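PDB 2P3N: fructose-1,6-bisphosphatase/inositol-1-monophosphatase from Thermotoga maritima, which dephosphorylates fructose 1,6-bisphosphate, inositol 1-phosphate and several other phosphate esters, using magnesium ions as cofactor. Local coordinates for residues V154-K159 against F191-R196; W195-W200 against K229-S234. One frame throughout, in Å; residues are numbered along the deposited sequence.

Contacts 1 and 2 have centres 10 Å apart and share Trp195 and Arg196, where strand 191-195 gives way to the loop before helix 199-211. In contact 1 the shared pair meets Val154 and Phe156; in contact 2 it meets Lys229 and Asn230. The strands 191-195 and 230-234 are antiparallel neighbours in one sheet, joined by a probable hydrogen bond from Thr194 N to Phe231 O (2.8 Å). By similarity, Arg196 binds substrate and Asp201 the second magnesium; their side chains lie about 9 Å apart. Ile197 of contact 2 comes closer, its side chain about 4 Å from that of Asp201 and about 11 Å from the bound magnesium ion.

Contact 1 of 2, residues V154-K159 against F191-R196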
ATOM      1  N   VAL A 154     -26.656  21.415  -3.603  1.00 91.14           N
ATOM      2  CA  VAL A 154     -27.157  22.780  -3.544  1.00 94.16           C
ATOM      3  C   VAL A 154     -27.255  23.303  -2.108  1.00 94.09           C
ATOM      4  O   VAL A 154     -26.246  23.639  -1.492  1.00 98.08           O
ATOM      5  CB  VAL A 154     -28.546  22.856  -4.253  1.00 98.96           C
ATOM      6  CG1 VAL A 154     -29.532  21.893  -3.591  1.00 98.67           C
ATOM      7  CG2 VAL A 154     -29.070  24.281  -4.249  1.00102.01           C
ATOM      8  N   ASP A 155     -28.470  23.370  -1.583  1.00 87.67           N
ATOM      9  CA  ASP A 155     -28.704  23.854  -0.235  1.00 82.38           C
ATOM     10  C   ASP A 155     -28.941  22.668   0.681  1.00 77.97           C
ATOM     11  O   ASP A 155     -28.964  22.807   1.903  1.00 75.77           O
ATOM     12  CB  ASP A 155     -29.935  24.758  -0.215  1.00 83.63           C
ATOM     13  CG  ASP A 155     -29.718  26.064  -0.958  1.00 86.34           C
ATOM     14  OD1 ASP A 155     -29.358  26.029  -2.152  1.00 93.09           O
ATOM     15  OD2 ASP A 155     -29.913  27.136  -0.344  1.00 85.91           O
ATOM     16  N   PHE A 156     -29.125  21.505   0.068  1.00 73.94           N
ATOM     17  CA  PHE A 156     -29.382  20.261   0.784  1.00 69.52           C
ATOM     18  C   PHE A 156     -28.331  19.930   1.840  1.00 66.72           C
ATOM     19  O   PHE A 156     -28.637  19.791   3.029  1.00 65.77           O
ATOM     20  CB  PHE A 156     -29.465  19.115  -0.220  1.00 70.83           C
ATOM     21  CG  PHE A 156     -29.787  17.796   0.396  1.00 73.50           C
ATOM     22  CD1 PHE A 156     -28.807  17.064   1.060  1.00 73.12           C
ATOM     23  CD2 PHE A 156     -31.081  17.290   0.334  1.00 76.08           C
ATOM     24  CE1 PHE A 156     -29.111  15.848   1.655  1.00 75.73           C
ATOM     25  CE2 PHE A 156     -31.401  16.071   0.925  1.00 78.61           C
ATOM     26  CZ  PHE A 156     -30.413  15.347   1.588  1.00 79.38           C
ATOM     27  N   THR A 157     -27.093  19.781   1.386  1.00 64.14           N
ATOM     28  CA  THR A 157     -25.977  19.454   2.256  1.00 59.45           C
ATOM     29  C   THR A 157     -25.996  20.274   3.534  1.00 58.62           C
ATOM     30  O   THR A 157     -26.391  19.774   4.583  1.00 58.04           O
ATOM     31  CB  THR A 157     -24.638  19.676   1.524  1.00 55.34           C
ATOM     32  OG1 THR A 157     -24.549  18.777   0.411  1.00 49.73           O
ATOM     33  CG2 THR A 157     -23.475  19.427   2.458  1.00 57.57           C
ATOM     34  N   GLY A 158     -25.571  21.531   3.435  1.00 61.51           N
ATOM     35  CA  GLY A 158     -25.532  22.411   4.592  1.00 67.39           C
ATOM     36  C   GLY A 158     -26.720  22.297   5.531  1.00 70.46           C
ATOM     37  O   GLY A 158     -26.569  22.423   6.745  1.00 70.47           O
ATOM     38  N   LYS A 159     -27.904  22.067   4.972  1.00 71.45           N
ATOM     39  CA  LYS A 159     -29.112  21.933   5.780  1.00 71.60           C
ATOM     40  C   LYS A 159     -29.170  20.565   6.439  1.00 70.09           C
ATOM     41  O   LYS A 159     -29.419  20.459   7.642  1.00 69.66           O
ATOM     42  CB  LYS A 159     -30.365  22.142   4.918  1.00 74.40           C
ATOM     43  CG  LYS A 159     -30.680  23.597   4.632  1.00 76.28           C
ATOM     44  CD  LYS A 159     -31.037  24.332   5.916  1.00 77.90           C
ATOM     45  CE  LYS A 159     -31.168  25.827   5.685  1.00 79.48           C
ATOM     46  NZ  LYS A 159     -29.868  26.442   5.295  1.00 79.28           N
ATOM     47  N   PHE A 191     -24.952   5.361   7.195  1.00 50.49           N
ATOM     48  CA  PHE A 191     -25.917   5.676   6.155  1.00 53.87           C
ATOM     49  C   PHE A 191     -25.379   6.740   5.216  1.00 56.75           C
ATOM     50  O   PHE A 191     -24.554   7.574   5.606  1.00 58.75           O
ATOM     51  CB  PHE A 191     -27.253   6.113   6.771  1.00 50.14           C
ATOM     52  CG  PHE A 191     -27.145   7.295   7.694  1.00 43.14           C
ATOM     53  CD1 PHE A 191     -26.992   8.581   7.188  1.00 41.21           C
ATOM     54  CD2 PHE A 191     -27.187   7.119   9.074  1.00 40.45           C
ATOM     55  CE1 PHE A 191     -26.879   9.683   8.048  1.00 40.69           C
ATOM     56  CE2 PHE A 191     -27.075   8.211   9.948  1.00 40.27           C
ATOM     57  CZ  PHE A 191     -26.920   9.495   9.434  1.00 42.27           C
ATOM     58  N   PHE A 192     -25.845   6.687   3.969  1.00 57.01           N
ATOM     59  CA  PHE A 192     -25.427   7.625   2.933  1.00 56.11           C
ATOM     60  C   PHE A 192     -26.655   8.065   2.134  1.00 55.75           C
ATOM     61  O   PHE A 192     -27.480   7.235   1.732  1.00 52.55           O
ATOM     62  CB  PHE A 192     -24.382   6.954   2.018  1.00 53.96           C
ATOM     63  CG  PHE A 192     -23.911   7.820   0.868  1.00 49.39           C
ATOM     64  CD1 PHE A 192     -23.425   9.106   1.089  1.00 43.79           C
ATOM     65  CD2 PHE A 192     -23.964   7.345  -0.442  1.00 47.30           C
ATOM     66  CE1 PHE A 192     -23.000   9.906   0.018  1.00 39.52           C
ATOM     67  CE2 PHE A 192     -23.542   8.134  -1.510  1.00 42.00           C
ATOM     68  CZ  PHE A 192     -23.060   9.415  -1.281  1.00 39.32           C
ATOM     69  N   VAL A 193     -26.767   9.374   1.914  1.00 57.14           N
ATOM     70  CA  VAL A 193     -27.891   9.952   1.183  1.00 57.42           C
ATOM     71  C   VAL A 193     -27.445  10.869   0.041  1.00 56.95           C
ATOM     72  O   VAL A 193     -26.611  11.757   0.241  1.00 56.29           O
ATOM     73  CB  VAL A 193     -28.799  10.746   2.143  1.00 57.79           C
ATOM     74  CG1 VAL A 193     -29.381   9.809   3.193  1.00 55.41           C
ATOM     75  CG2 VAL A 193     -28.001  11.839   2.826  1.00 62.08           C
ATOM     76  N   THR A 194     -27.999  10.640  -1.153  1.00 58.98           N
ATOM     77  CA  THR A 194     -27.664  11.438  -2.335  1.00 61.33           C
ATOM     78  C   THR A 194     -28.887  12.123  -2.926  1.00 65.22           C
ATOM     79  O   THR A 194     -30.027  11.778  -2.609  1.00 65.62           O
ATOM     80  CB  THR A 194     -27.026  10.599  -3.469  1.00 58.75           C
ATOM     81  OG1 THR A 194     -27.963   9.621  -3.933  1.00 61.66           O
ATOM     82  CG2 THR A 194     -25.777   9.906  -2.990  1.00 61.06           C
ATOM     83  N   TRP A 195     -28.631  13.070  -3.821  1.00 67.49           N
ATOM     84  CA  TRP A 195     -29.688  13.855  -4.439  1.00 68.98           C
ATOM     85  C   TRP A 195     -29.334  14.225  -5.874  1.00 70.83           C
ATOM     86  O   TRP A 195     -28.273  14.785  -6.136  1.00 72.05           O
ATOM     87  CB  TRP A 195     -29.879  15.126  -3.616  1.00 63.79           C
ATOM     88  CG  TRP A 195     -31.231  15.713  -3.683  1.00 58.57           C
ATOM     89  CD1 TRP A 195     -32.395  15.064  -3.977  1.00 58.81           C
ATOM     90  CD2 TRP A 195     -31.595  17.053  -3.327  1.00 57.96           C
ATOM     91  NE1 TRP A 195     -33.466  15.914  -3.818  1.00 60.09           N
ATOM     92  CE2 TRP A 195     -33.005  17.141  -3.419  1.00 58.74           C
ATOM     93  CE3 TRP A 195     -30.868  18.187  -2.935  1.00 58.38           C
ATOM     94  CZ2 TRP A 195     -33.706  18.322  -3.128  1.00 59.45           C
ATOM     95  CZ3 TRP A 195     -31.567  19.366  -2.644  1.00 59.29           C
ATOM     96  CH2 TRP A 195     -32.971  19.419  -2.742  1.00 60.31           C
ATOM     97  N   ARG A 196     -30.237  13.921  -6.797  1.00 71.11           N
ATOM     98  CA  ARG A 196     -30.030  14.231  -8.207  1.00 67.77           C
ATOM     99  C   ARG A 196     -28.752  13.600  -8.732  1.00 63.60           C
ATOM    100  O   ARG A 196     -27.856  14.302  -9.192  1.00 63.21           O
ATOM    101  CB  ARG A 196     -29.951  15.745  -8.423  1.00 76.76           C
ATOM    102  CG  ARG A 196     -31.020  16.547  -7.703  1.00 85.97           C
ATOM    103  CD  ARG A 196     -31.105  17.949  -8.277  1.00 91.49           C
ATOM    104  NE  ARG A 196     -31.739  18.886  -7.357  1.00 95.91           N
ATOM    105  CZ  ARG A 196     -31.208  19.266  -6.199  1.00100.68           C
ATOM    106  NH1 ARG A 196     -30.032  18.789  -5.811  1.00104.24           N
ATOM    107  NH2 ARG A 196     -31.847  20.140  -5.436  1.00105.32           N
TER
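Phe156 and Arg196 take opposite faces of the Trp195 indole. Phe156 CD2 lies 3.4 Å above one face, displaced toward the rim, and the CZ of Arg196 stands 3.4 Å above the other. The phenyl ring is tilted by 46° to the indole plane, its centroid 4.9 Å from that of the six-membered ring. Phe156 reaches this place because its CG is anti to the backbone N (chi1 -177°), which carries the ring from the first turn of helix 156-167 toward the strand. This aromatic meeting is the tight part; deeper in, the packing slackens, for Phe156 CE1 is 4.3 Å from Val193 CG2, a methyl lying at the ring edge near its plane.

The solvent side is built differently. Val154 and Arg196 are both exposed, and one valine methyl touches both the indole and the guanidinium: Val154 CG1 is 3.4 Å from Trp195 CZ3 and 3.4 Å from Arg196 NH2. With an alanine in place of Trp195, Phe156 would probably face a gap, and the guanidinium, stripped of the flat surface it lies against, is likely to turn more freely. Arg196 is a substrate-binding residue by similarity, so its rest on Trp195 is consistent with orienting it.

Val193 also touches Val242 of helix 239-253, while Phe156 meets Phe160 one turn along its own helix. Strand 191-195 runs between strands 147-150 and 230-234, and helix 156-167 packs beside it, with Lys159 salt-bridged to Glu162 of a second subunit.

Contact 2 of 2, residues W195-W200 against K229-S234; sequences WRINPW and KNFIFS
Ile197 and Phe231 make the apolar part of this contact, and the isoleucine can be followed outward. Its CB stands 5.4 Å from Phe231 CD2, beyond contact. CG1, placed between the backbone N and the carbonyl carbon (chi1 72°), closes to 3.9 Å from Phe231 CD2. The terminal CD1 arrives at the ring edge, near the ring plane, 3.3 Å from Phe231 CD2 and 3.8 Å from Phe231 CE2; it also sits implausibly close to Lys229 O, so its exact position, and the 3.3 Å with it, is doubtful. Phe231 is buried, and its ring also touches Ile202 and Leu206 of helix 199-211, so Ile197 borders the layer where that helix lies on the sheet.

The fold is the layered alpha/beta sandwich of the inositol monophosphatase family, and the chain here leaves its C-terminal sheet for the helix whose start, Trp200 with Asp201, opens the family's WDxAAG sequence motif. Asp201, a second-magnesium ligand by similarity, accepts a hydrogen bond from Asn198 N through its OD2.

Between the backbones, Arg196 N reaches Lys229 O at 3.2 Å with an N-H...O angle of only 128°, a weak hydrogen bond whose acceptor position is itself less certain. Trp195 and Asn230 lie side by side, their side chains running in the same direction, with ring and amide planes 58° apart. Asn230 OD1 sits at the indole edge, in its plane, 3.8 Å from Trp195 CD1 and 4.0 Å from Trp195 NE1. Farther along the chain, Trp200 touches Ile77 and Asp79 of strand 74-79, Asp79 being a ligand of the bound magnesium ion.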
ATOM      1  N   TRP A 195     -28.631  13.070  -3.821  1.00 67.49           N
ATOM      2  CA  TRP A 195     -29.688  13.855  -4.439  1.00 68.98           C
ATOM      3  C   TRP A 195     -29.334  14.225  -5.874  1.00 70.83           C
ATOM      4  O   TRP A 195     -28.273  14.785  -6.136  1.00 72.05           O
ATOM      5  CB  TRP A 195     -29.879  15.126  -3.616  1.00 63.79           C
ATOM      6  CG  TRP A 195     -31.231  15.713  -3.683  1.00 58.57           C
ATOM      7  CD1 TRP A 195     -32.395  15.064  -3.977  1.00 58.81           C
ATOM      8  CD2 TRP A 195     -31.595  17.053  -3.327  1.00 57.96           C
ATOM      9  NE1 TRP A 195     -33.466  15.914  -3.818  1.00 60.09           N
ATOM     10  CE2 TRP A 195     -33.005  17.141  -3.419  1.00 58.74           C
ATOM     11  CE3 TRP A 195     -30.868  18.187  -2.935  1.00 58.38           C
ATOM     12  CZ2 TRP A 195     -33.706  18.322  -3.128  1.00 59.45           C
ATOM     13  CZ3 TRP A 195     -31.567  19.366  -2.644  1.00 59.29           C
ATOM     14  CH2 TRP A 195     -32.971  19.419  -2.742  1.00 60.31           C
ATOM     15  N   ARG A 196     -30.237  13.921  -6.797  1.00 71.11           N
ATOM     16  CA  ARG A 196     -30.030  14.231  -8.207  1.00 67.77           C
ATOM     17  C   ARG A 196     -28.752  13.600  -8.732  1.00 63.60           C
ATOM     18  O   ARG A 196     -27.856  14.302  -9.192  1.00 63.21           O
ATOM     19  CB  ARG A 196     -29.951  15.745  -8.423  1.00 76.76           C
ATOM     20  CG  ARG A 196     -31.020  16.547  -7.703  1.00 85.97           C
ATOM     21  CD  ARG A 196     -31.105  17.949  -8.277  1.00 91.49           C
ATOM     22  NE  ARG A 196     -31.739  18.886  -7.357  1.00 95.91           N
ATOM     23  CZ  ARG A 196     -31.208  19.266  -6.199  1.00100.68           C
ATOM     24  NH1 ARG A 196     -30.032  18.789  -5.811  1.00104.24           N
ATOM     25  NH2 ARG A 196     -31.847  20.140  -5.436  1.00105.32           N
ATOM     26  N   ILE A 197     -28.675  12.275  -8.663  1.00 61.80           N
ATOM     27  CA  ILE A 197     -27.504  11.546  -9.136  1.00 57.69           C
ATOM     28  C   ILE A 197     -27.895  10.617 -10.293  1.00 57.64           C
ATOM     29  O   ILE A 197     -29.052  10.221 -10.412  1.00 58.21           O
ATOM     30  CB  ILE A 197     -26.888  10.702  -7.994  1.00 55.13           C
ATOM     31  CG1 ILE A 197     -27.780   9.496  -7.676  1.00 51.69           C
ATOM     32  CG2 ILE A 197     -26.725  11.559  -6.750  1.00 54.48           C
ATOM     33  CD1 ILE A 197     -29.159   9.852  -7.217  1.00 47.26           C
ATOM     34  N   ASN A 198     -26.941  10.273 -11.153  1.00 56.90           N
ATOM     35  CA  ASN A 198     -27.250   9.381 -12.263  1.00 54.96           C
ATOM     36  C   ASN A 198     -26.971   7.946 -11.849  1.00 52.34           C
ATOM     37  O   ASN A 198     -26.313   7.701 -10.841  1.00 54.46           O
ATOM     38  CB  ASN A 198     -26.425   9.743 -13.491  1.00 57.49           C
ATOM     39  CG  ASN A 198     -26.573  11.193 -13.875  1.00 56.69           C
ATOM     40  OD1 ASN A 198     -25.857  12.057 -13.365  1.00 55.83           O
ATOM     41  ND2 ASN A 198     -27.515  11.477 -14.765  1.00 49.15           N
ATOM     42  N   PRO A 199     -27.470   6.974 -12.621  1.00 49.14           N
ATOM     43  CA  PRO A 199     -27.236   5.578 -12.259  1.00 45.09           C
ATOM     44  C   PRO A 199     -25.792   5.116 -12.201  1.00 44.34           C
ATOM     45  O   PRO A 199     -25.511   4.089 -11.590  1.00 44.75           O
ATOM     46  CB  PRO A 199     -28.065   4.803 -13.291  1.00 41.44           C
ATOM     47  CG  PRO A 199     -28.117   5.716 -14.452  1.00 45.16           C
ATOM     48  CD  PRO A 199     -28.337   7.064 -13.805  1.00 47.52           C
ATOM     49  N   TRP A 200     -24.866   5.847 -12.822  1.00 40.22           N
ATOM     50  CA  TRP A 200     -23.465   5.408 -12.781  1.00 39.10           C
ATOM     51  C   TRP A 200     -22.797   5.722 -11.454  1.00 41.07           C
ATOM     52  O   TRP A 200     -21.721   5.192 -11.150  1.00 39.02           O
ATOM     53  CB  TRP A 200     -22.648   6.008 -13.936  1.00 33.66           C
ATOM     54  CG  TRP A 200     -22.789   7.477 -14.143  1.00 36.05           C
ATOM     55  CD1 TRP A 200     -22.197   8.479 -13.427  1.00 39.13           C
ATOM     56  CD2 TRP A 200     -23.551   8.111 -15.168  1.00 38.13           C
ATOM     57  NE1 TRP A 200     -22.540   9.702 -13.949  1.00 40.85           N
ATOM     58  CE2 TRP A 200     -23.372   9.505 -15.019  1.00 39.39           C
ATOM     59  CE3 TRP A 200     -24.370   7.637 -16.201  1.00 36.30           C
ATOM     60  CZ2 TRP A 200     -23.979  10.430 -15.865  1.00 42.18           C
ATOM     61  CZ3 TRP A 200     -24.970   8.554 -17.043  1.00 42.39           C
ATOM     62  CH2 TRP A 200     -24.771   9.939 -16.870  1.00 42.87           C
ATOM     63  N   LYS A 229     -34.063   8.740  -8.395  1.00 65.05           N
ATOM     64  CA  LYS A 229     -33.410  10.045  -8.323  1.00 63.29           C
ATOM     65  C   LYS A 229     -32.792  10.383  -6.964  1.00 62.72           C
ATOM     66  O   LYS A 229     -31.764  11.061  -6.896  1.00 63.78           O
ATOM     67  CB  LYS A 229     -34.399  11.142  -8.739  1.00 68.47           C
ATOM     68  CG  LYS A 229     -35.791  11.023  -8.116  1.00 72.47           C
ATOM     69  CD  LYS A 229     -36.716  12.151  -8.566  1.00 74.09           C
ATOM     70  CE  LYS A 229     -38.107  11.980  -7.989  1.00 76.72           C
ATOM     71  NZ  LYS A 229     -39.000  13.102  -8.359  1.00 86.39           N
ATOM     72  N   ASN A 230     -33.421   9.918  -5.888  1.00 59.84           N
ATOM     73  CA  ASN A 230     -32.923  10.169  -4.538  1.00 55.42           C
ATOM     74  C   ASN A 230     -32.482   8.838  -3.960  1.00 51.82           C
ATOM     75  O   ASN A 230     -33.102   7.808  -4.232  1.00 51.40           O
ATOM     76  CB  ASN A 230     -34.022  10.745  -3.644  1.00 63.94           C
ATOM     77  CG  ASN A 230     -35.085  11.483  -4.422  1.00 68.56           C
ATOM     78  OD1 ASN A 230     -34.783  12.393  -5.201  1.00 74.71           O
ATOM     79  ND2 ASN A 230     -36.347  11.099  -4.211  1.00 63.28           N
ATOM     80  N   PHE A 231     -31.432   8.858  -3.142  1.00 50.60           N
ATOM     81  CA  PHE A 231     -30.919   7.624  -2.558  1.00 46.84           C
ATOM     82  C   PHE A 231     -30.558   7.672  -1.091  1.00 45.74           C
ATOM     83  O   PHE A 231     -29.899   8.599  -0.617  1.00 42.49           O
ATOM     84  CB  PHE A 231     -29.709   7.143  -3.357  1.00 42.10           C
ATOM     85  CG  PHE A 231     -30.072   6.377  -4.591  1.00 35.85           C
ATOM     86  CD1 PHE A 231     -30.419   5.040  -4.508  1.00 34.13           C
ATOM     87  CD2 PHE A 231     -30.096   6.997  -5.827  1.00 33.86           C
ATOM     88  CE1 PHE A 231     -30.782   4.336  -5.631  1.00 35.54           C
ATOM     89  CE2 PHE A 231     -30.461   6.298  -6.954  1.00 33.78           C
ATOM     90  CZ  PHE A 231     -30.806   4.961  -6.855  1.00 31.36           C
ATOM     91  N   ILE A 232     -30.998   6.643  -0.379  1.00 48.01           N
ATOM     92  CA  ILE A 232     -30.725   6.516   1.039  1.00 52.87           C
ATOM     93  C   ILE A 232     -30.134   5.140   1.297  1.00 53.27           C
ATOM     94  O   ILE A 232     -30.832   4.127   1.182  1.00 53.45           O
ATOM     95  CB  ILE A 232     -32.017   6.676   1.890  1.00 59.97           C
ATOM     96  CG1 ILE A 232     -32.658   8.044   1.620  1.00 62.70           C
ATOM     97  CG2 ILE A 232     -31.688   6.527   3.384  1.00 55.46           C
ATOM     98  CD1 ILE A 232     -33.958   8.284   2.362  1.00 67.63           C
ATOM     99  N   PHE A 233     -28.842   5.108   1.619  1.00 53.81           N
ATOM    100  CA  PHE A 233     -28.147   3.856   1.927  1.00 52.62           C
ATOM    101  C   PHE A 233     -28.022   3.761   3.444  1.00 50.86           C
ATOM    102  O   PHE A 233     -27.648   4.735   4.107  1.00 48.36           O
ATOM    103  CB  PHE A 233     -26.746   3.828   1.305  1.00 52.07           C
ATOM    104  CG  PHE A 233     -26.736   3.945  -0.196  1.00 49.15           C
ATOM    105  CD1 PHE A 233     -26.815   5.190  -0.811  1.00 44.91           C
ATOM    106  CD2 PHE A 233     -26.641   2.808  -0.995  1.00 43.43           C
ATOM    107  CE1 PHE A 233     -26.794   5.298  -2.197  1.00 42.92           C
ATOM    108  CE2 PHE A 233     -26.623   2.907  -2.383  1.00 40.79           C
ATOM    109  CZ  PHE A 233     -26.699   4.153  -2.986  1.00 40.53           C
ATOM    110  N   SER A 234     -28.323   2.593   4.000  1.00 47.58           N
ATOM    111  CA  SER A 234     -28.247   2.444   5.444  1.00 48.61           C
ATOM    112  C   SER A 234     -28.033   0.995   5.877  1.00 47.28           C
ATOM    113  O   SER A 234     -28.167   0.071   5.078  1.00 46.13           O
ATOM    114  CB  SER A 234     -29.540   2.985   6.069  1.00 49.69           C
ATOM    115  OG  SER A 234     -29.331   3.504   7.374  1.00 54.89           O
TER